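Local coordinates for protein 3-oxoadipate enol-lactonase (PDB 2XUA) that probably hydrolyses 3-oxoadipate enol-lactone during catechol breakdown, as an alpha/beta hydrolase with a divergent cap domain, at residues Val154-Arg166 with Leu240-Asp252. Numbering follows the deposited sequence.
Sequences VLPRWFTADYMER and LDASHISNIERAD. With SHF (laevulinic acid), chain C.
Glu249 reaches across to Thr160 with both carboxylate oxygens: OE1 accepts from Thr160 N at 3.0 Å on its syn lone pair, and OE2 accepts a hydrogen bond from Thr160 OG1 at 2.5 Å, somewhat out of the carboxylate plane. With CG anti to the backbone N (chi1 -180°), the glutamate's straight chain runs antiparallel to Tyr163, its CA over one face of that ring. Thr160 OG1 also accepts weakly from Tyr163 N, so the same residue caps helix 161-166 and joins it to helix 246-249. Beside this polar grip, Ile245 CG1 packs 3.5 Å from Trp158 CB and its CD1 makes a CH-pi contact over the five-membered ring; Leu155 CD1 lies over the opposite face. Trp158 O accepts a hydrogen bond from Ile245 N and a weak one from His244 N, whose ring edge meets Trp158 CD1 through CD2. The indole edge in turn meets the laevulinic acid, CZ2 lying 3.2 Å from C5, while Arg157 NE donates to its O1. Farther out, Asp217 bonds His244 ND1, consistent with a Ser100-His244-Asp217 catalytic triad. Cap-side ligand contacts lie next to the probable catalytic histidine; Thr160 N, Thr160 OG1 and waters 2 and 3 all donate to Glu249, probably keeping it ionised.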
loop_
_atom_site.group_PDB
_atom_site.type_symbol
_atom_site.label_atom_id
_atom_site.label_comp_id
_atom_site.label_asym_id
_atom_site.label_seq_id
_atom_site.Cartn_x
_atom_site.Cartn_y
_atom_site.Cartn_z
ATOM N N VAL B 154 -11.706 -5.123 -14.562
ATOM C CA VAL B 154 -10.664 -4.088 -14.801
ATOM C C VAL B 154 -9.251 -4.602 -14.687
ATOM O O VAL B 154 -8.422 -4.326 -15.558
ATOM C CB VAL B 154 -10.860 -2.802 -13.935
ATOM C CG1 VAL B 154 -9.650 -1.840 -14.084
ATOM C CG2 VAL B 154 -12.167 -2.146 -14.322
ATOM N N LEU B 155 -8.972 -5.364 -13.642
ATOM C CA LEU B 155 -7.583 -5.838 -13.376
ATOM C C LEU B 155 -6.898 -6.600 -14.481
ATOM O O LEU B 155 -5.712 -6.429 -14.713
ATOM C CB LEU B 155 -7.511 -6.638 -12.065
ATOM C CG LEU B 155 -7.329 -5.784 -10.801
ATOM C CD1 LEU B 155 -7.923 -4.392 -10.886
ATOM C CD2 LEU B 155 -7.874 -6.514 -9.551
ATOM N N PRO B 156 -7.635 -7.471 -15.174
ATOM C CA PRO B 156 -7.000 -8.153 -16.274
ATOM C C PRO B 156 -6.612 -7.208 -17.379
ATOM O O PRO B 156 -5.794 -7.583 -18.225
ATOM C CB PRO B 156 -8.086 -9.142 -16.762
ATOM C CG PRO B 156 -8.883 -9.393 -15.492
ATOM C CD PRO B 156 -8.990 -7.986 -14.937
ATOM N N ARG B 157 -7.170 -5.999 -17.403
ATOM C CA ARG B 157 -6.733 -5.043 -18.433
ATOM C C ARG B 157 -5.403 -4.368 -18.076
ATOM O O ARG B 157 -4.852 -3.615 -18.888
ATOM C CB ARG B 157 -7.824 -3.991 -18.669
ATOM C CG ARG B 157 -9.049 -4.610 -19.406
ATOM C CD ARG B 157 -10.315 -3.758 -19.175
ATOM N NE ARG B 157 -10.237 -2.421 -19.785
ATOM C CZ ARG B 157 -10.213 -2.164 -21.108
ATOM N NH1 ARG B 157 -10.228 -3.161 -22.015
ATOM N NH2 ARG B 157 -10.165 -0.893 -21.525
ATOM N N TRP B 158 -4.909 -4.608 -16.865
ATOM C CA TRP B 158 -3.743 -3.864 -16.358
ATOM C C TRP B 158 -2.465 -4.653 -16.495
ATOM O O TRP B 158 -1.396 -4.068 -16.572
ATOM C CB TRP B 158 -3.953 -3.566 -14.870
ATOM C CG TRP B 158 -4.927 -2.450 -14.615
ATOM C CD1 TRP B 158 -5.769 -1.812 -15.513
ATOM C CD2 TRP B 158 -5.153 -1.836 -13.340
ATOM N NE1 TRP B 158 -6.531 -0.856 -14.840
ATOM C CE2 TRP B 158 -6.149 -0.855 -13.510
ATOM C CE3 TRP B 158 -4.613 -2.054 -12.063
ATOM C CZ2 TRP B 158 -6.613 -0.092 -12.456
ATOM C CZ3 TRP B 158 -5.048 -1.278 -11.018
ATOM C CH2 TRP B 158 -6.063 -0.312 -11.216
ATOM N N PHE B 159 -2.551 -5.987 -16.509
ATOM C CA PHE B 159 -1.332 -6.804 -16.626
ATOM C C PHE B 159 -1.557 -7.882 -17.629
ATOM O O PHE B 159 -2.719 -8.290 -17.785
ATOM C CB PHE B 159 -1.037 -7.464 -15.257
ATOM C CG PHE B 159 -0.795 -6.460 -14.156
ATOM C CD1 PHE B 159 0.377 -5.735 -14.103
ATOM C CD2 PHE B 159 -1.771 -6.211 -13.211
ATOM C CE1 PHE B 159 0.625 -4.786 -13.082
ATOM C CE2 PHE B 159 -1.539 -5.271 -12.194
ATOM C CZ PHE B 159 -0.292 -4.568 -12.127
ATOM N N THR B 160 -0.498 -8.370 -18.291
ATOM C CA THR B 160 -0.672 -9.562 -19.150
ATOM C C THR B 160 -1.035 -10.745 -18.244
ATOM O O THR B 160 -0.786 -10.699 -17.015
ATOM C CB THR B 160 0.597 -9.872 -19.968
ATOM O OG1 THR B 160 1.683 -10.137 -19.057
ATOM C CG2 THR B 160 0.941 -8.655 -20.852
ATOM N N ALA B 161 -1.730 -11.729 -18.812
ATOM C CA ALA B 161 -2.068 -12.980 -18.112
ATOM C C ALA B 161 -0.842 -13.596 -17.449
ATOM O O ALA B 161 -0.910 -14.123 -16.322
ATOM C CB ALA B 161 -2.693 -14.021 -19.098
ATOM N N ASP B 162 0.273 -13.563 -18.144
ATOM C CA ASP B 162 1.440 -14.254 -17.631
ATOM C C ASP B 162 1.967 -13.528 -16.384
ATOM O O ASP B 162 2.371 -14.162 -15.422
ATOM C CB ASP B 162 2.534 -14.229 -18.680
ATOM C CG ASP B 162 3.857 -14.840 -18.181
ATOM O OD1 ASP B 162 3.871 -15.986 -17.647
ATOM O OD2 ASP B 162 4.887 -14.163 -18.338
ATOM N N TYR B 163 2.018 -12.201 -16.425
ATOM C CA TYR B 163 2.515 -11.461 -15.250
ATOM C C TYR B 163 1.603 -11.754 -14.094
ATOM O O TYR B 163 2.067 -11.893 -12.964
ATOM C CB TYR B 163 2.535 -9.954 -15.520
ATOM C CG TYR B 163 3.054 -9.166 -14.327
ATOM C CD1 TYR B 163 4.386 -8.931 -14.184
ATOM C CD2 TYR B 163 2.193 -8.688 -13.356
ATOM C CE1 TYR B 163 4.887 -8.260 -13.064
ATOM C CE2 TYR B 163 2.674 -8.043 -12.231
ATOM C CZ TYR B 163 4.035 -7.821 -12.115
ATOM O OH TYR B 163 4.545 -7.174 -11.039
HETATM N N MSE B 164 0.288 -11.783 -14.356
HETATM C CA MSE B 164 -0.631 -11.983 -13.267
HETATM C C MSE B 164 -0.436 -13.353 -12.637
HETATM O O MSE B 164 -0.391 -13.492 -11.409
HETATM C CB MSE B 164 -2.060 -11.817 -13.758
HETATM C CG MSE B 164 -2.368 -10.390 -14.015
HETATM SE SE MSE B 164 -4.287 -10.169 -14.240
HETATM C CE MSE B 164 -4.553 -11.437 -15.696
ATOM N N GLU B 165 -0.269 -14.349 -13.494
ATOM C CA GLU B 165 -0.005 -15.727 -13.016
ATOM C C GLU B 165 1.304 -15.769 -12.175
ATOM O O GLU B 165 1.299 -16.304 -11.095
ATOM C CB GLU B 165 -0.078 -16.747 -14.196
ATOM C CG GLU B 165 1.258 -17.396 -14.658
ATOM C CD GLU B 165 1.785 -18.462 -13.670
ATOM O OE1 GLU B 165 0.962 -19.264 -13.122
ATOM O OE2 GLU B 165 3.024 -18.481 -13.435
ATOM N N ARG B 166 2.364 -15.135 -12.654
ATOM C CA ARG B 166 3.681 -15.150 -12.013
ATOM C C ARG B 166 3.735 -14.307 -10.727
ATOM O O ARG B 166 4.567 -14.579 -9.835
ATOM C CB ARG B 166 4.767 -14.634 -12.991
ATOM C CG ARG B 166 5.246 -15.586 -14.141
ATOM C CD ARG B 166 5.991 -14.692 -15.262
ATOM N NE ARG B 166 6.685 -13.632 -14.569
ATOM C CZ ARG B 166 6.833 -12.362 -14.927
ATOM N NH1 ARG B 166 6.371 -11.865 -16.072
ATOM N NH2 ARG B 166 7.493 -11.586 -14.080
ATOM N N LEU B 240 6.898 -0.324 -24.336
ATOM C CA LEU B 240 7.381 -1.369 -23.488
ATOM C C LEU B 240 6.537 -2.616 -23.644
ATOM O O LEU B 240 5.347 -2.515 -23.900
ATOM C CB LEU B 240 7.301 -0.903 -22.027
ATOM C CG LEU B 240 8.107 0.326 -21.640
ATOM C CD1 LEU B 240 7.750 0.639 -20.145
ATOM C CD2 LEU B 240 9.625 0.061 -21.802
ATOM N N ASP B 241 7.170 -3.771 -23.491
ATOM C CA ASP B 241 6.477 -5.063 -23.524
ATOM C C ASP B 241 5.611 -5.319 -22.284
ATOM O O ASP B 241 5.907 -6.194 -21.464
ATOM C CB ASP B 241 7.471 -6.210 -23.714
ATOM C CG ASP B 241 6.773 -7.561 -24.050
ATOM O OD1 ASP B 241 5.537 -7.641 -24.216
ATOM O OD2 ASP B 241 7.493 -8.535 -24.157
ATOM N N ALA B 242 4.519 -4.567 -22.202
ATOM C CA ALA B 242 3.674 -4.604 -21.037
ATOM C C ALA B 242 2.264 -4.231 -21.454
ATOM O O ALA B 242 2.010 -3.854 -22.599
ATOM C CB ALA B 242 4.225 -3.636 -19.951
ATOM N N SER B 243 1.336 -4.396 -20.542
ATOM C CA SER B 243 -0.030 -3.923 -20.717
ATOM C C SER B 243 -0.100 -2.530 -20.063
ATOM O O SER B 243 0.847 -1.734 -20.174
ATOM C CB SER B 243 -0.998 -4.934 -20.093
ATOM O OG SER B 243 -2.343 -4.491 -20.253
ATOM N N HIS B 244 -1.164 -2.269 -19.323
ATOM C CA HIS B 244 -1.553 -0.921 -19.009
ATOM C C HIS B 244 -0.742 -0.323 -17.814
ATOM O O HIS B 244 -0.438 0.865 -17.815
ATOM C CB HIS B 244 -3.050 -0.903 -18.763
ATOM C CG HIS B 244 -3.622 0.457 -18.533
ATOM N ND1 HIS B 244 -3.409 1.516 -19.403
ATOM C CD2 HIS B 244 -4.435 0.926 -17.549
ATOM C CE1 HIS B 244 -4.080 2.572 -18.964
ATOM N NE2 HIS B 244 -4.711 2.243 -17.843
ATOM N N ILE B 245 -0.404 -1.147 -16.811
ATOM C CA ILE B 245 0.331 -0.620 -15.633
ATOM C C ILE B 245 1.785 -1.017 -15.832
ATOM O O ILE B 245 2.318 -1.957 -15.143
ATOM C CB ILE B 245 -0.273 -1.188 -14.348
ATOM C CG1 ILE B 245 -1.780 -0.886 -14.230
ATOM C CG2 ILE B 245 0.541 -0.674 -13.123
ATOM C CD1 ILE B 245 -2.122 0.611 -14.195
ATOM N N SER B 246 2.404 -0.413 -16.867
ATOM C CA SER B 246 3.735 -0.799 -17.337
ATOM C C SER B 246 4.868 -0.479 -16.376
ATOM O O SER B 246 5.936 -1.091 -16.444
ATOM C CB SER B 246 4.043 -0.189 -18.722
ATOM O OG SER B 246 4.284 1.192 -18.672
ATOM N N ASN B 247 4.646 0.494 -15.501
ATOM C CA ASN B 247 5.710 0.818 -14.509
ATOM C C ASN B 247 5.855 -0.294 -13.444
ATOM O O ASN B 247 6.847 -0.339 -12.696
ATOM C CB ASN B 247 5.377 2.133 -13.792
ATOM C CG ASN B 247 4.237 1.969 -12.840
ATOM O OD1 ASN B 247 3.131 1.628 -13.269
ATOM N ND2 ASN B 247 4.499 2.150 -11.522
ATOM N N ILE B 248 4.840 -1.137 -13.325
ATOM C CA ILE B 248 4.925 -2.361 -12.535
ATOM C C ILE B 248 5.379 -3.585 -13.304
ATOM O O ILE B 248 6.375 -4.216 -12.950
ATOM C CB ILE B 248 3.627 -2.631 -11.809
ATOM C CG1 ILE B 248 3.523 -1.605 -10.700
ATOM C CG2 ILE B 248 3.665 -4.029 -11.095
ATOM C CD1 ILE B 248 2.208 -1.650 -9.991
ATOM N N GLU B 249 4.653 -3.928 -14.363
ATOM C CA GLU B 249 5.030 -5.085 -15.154
ATOM C C GLU B 249 6.452 -5.005 -15.755
ATOM O O GLU B 249 7.140 -6.002 -15.810
ATOM C CB GLU B 249 3.930 -5.411 -16.213
ATOM C CG GLU B 249 4.322 -6.650 -17.062
ATOM C CD GLU B 249 3.080 -7.308 -17.709
ATOM O OE1 GLU B 249 1.933 -6.835 -17.407
ATOM O OE2 GLU B 249 3.272 -8.275 -18.499
ATOM N N ARG B 250 6.892 -3.846 -16.246
ATOM C CA ARG B 250 8.227 -3.712 -16.741
ATOM C C ARG B 250 8.867 -2.602 -15.961
ATOM O O ARG B 250 9.369 -1.619 -16.556
ATOM C CB ARG B 250 8.230 -3.199 -18.172
ATOM C CG ARG B 250 7.825 -4.113 -19.251
ATOM C CD ARG B 250 8.137 -5.479 -19.014
ATOM N NE ARG B 250 9.255 -5.876 -19.808
ATOM C CZ ARG B 250 9.375 -7.059 -20.405
ATOM N NH1 ARG B 250 8.440 -7.991 -20.299
ATOM N NH2 ARG B 250 10.474 -7.308 -21.117
ATOM N N ALA B 251 8.887 -2.743 -14.642
ATOM C CA ALA B 251 9.434 -1.702 -13.736
ATOM C C ALA B 251 10.817 -1.239 -14.096
ATOM O O ALA B 251 11.076 -0.056 -14.241
ATOM C CB ALA B 251 9.383 -2.199 -12.301
ATOM N N ASP B 252 11.741 -2.190 -14.268
ATOM C CA ASP B 252 13.101 -1.793 -14.500
ATOM C C ASP B 252 13.311 -0.959 -15.757
ATOM O O ASP B 252 14.012 0.066 -15.697
ATOM C CB ASP B 252 14.053 -3.002 -14.404
ATOM C CG ASP B 252 15.510 -2.548 -14.310
ATOM O OD1 ASP B 252 16.107 -2.354 -15.378
ATOM O OD2 ASP B 252 16.012 -2.302 -13.193
HETATM C C4 SHF C . -9.130 1.941 -14.341
HETATM C C5 SHF C . -7.688 2.429 -14.145
HETATM C C3 SHF C . -9.710 1.807 -15.758
HETATM C C2 SHF C . -8.738 1.629 -16.953
HETATM C C1 SHF C . -9.432 0.916 -18.189
HETATM O O4 SHF C . -9.811 1.611 -13.352
HETATM O O1 SHF C . -9.216 -0.308 -18.251
HETATM O OH1 SHF C . -10.068 1.570 -19.085
HETATM O O HOH W 1 -3.953 -6.680 -19.992
HETATM O O HOH W 2 1.177 -4.357 -17.718
HETATM O O HOH W 3 5.424 -9.753 -18.068
HETATM O O HOH W 4 8.031 -8.425 -14.705
#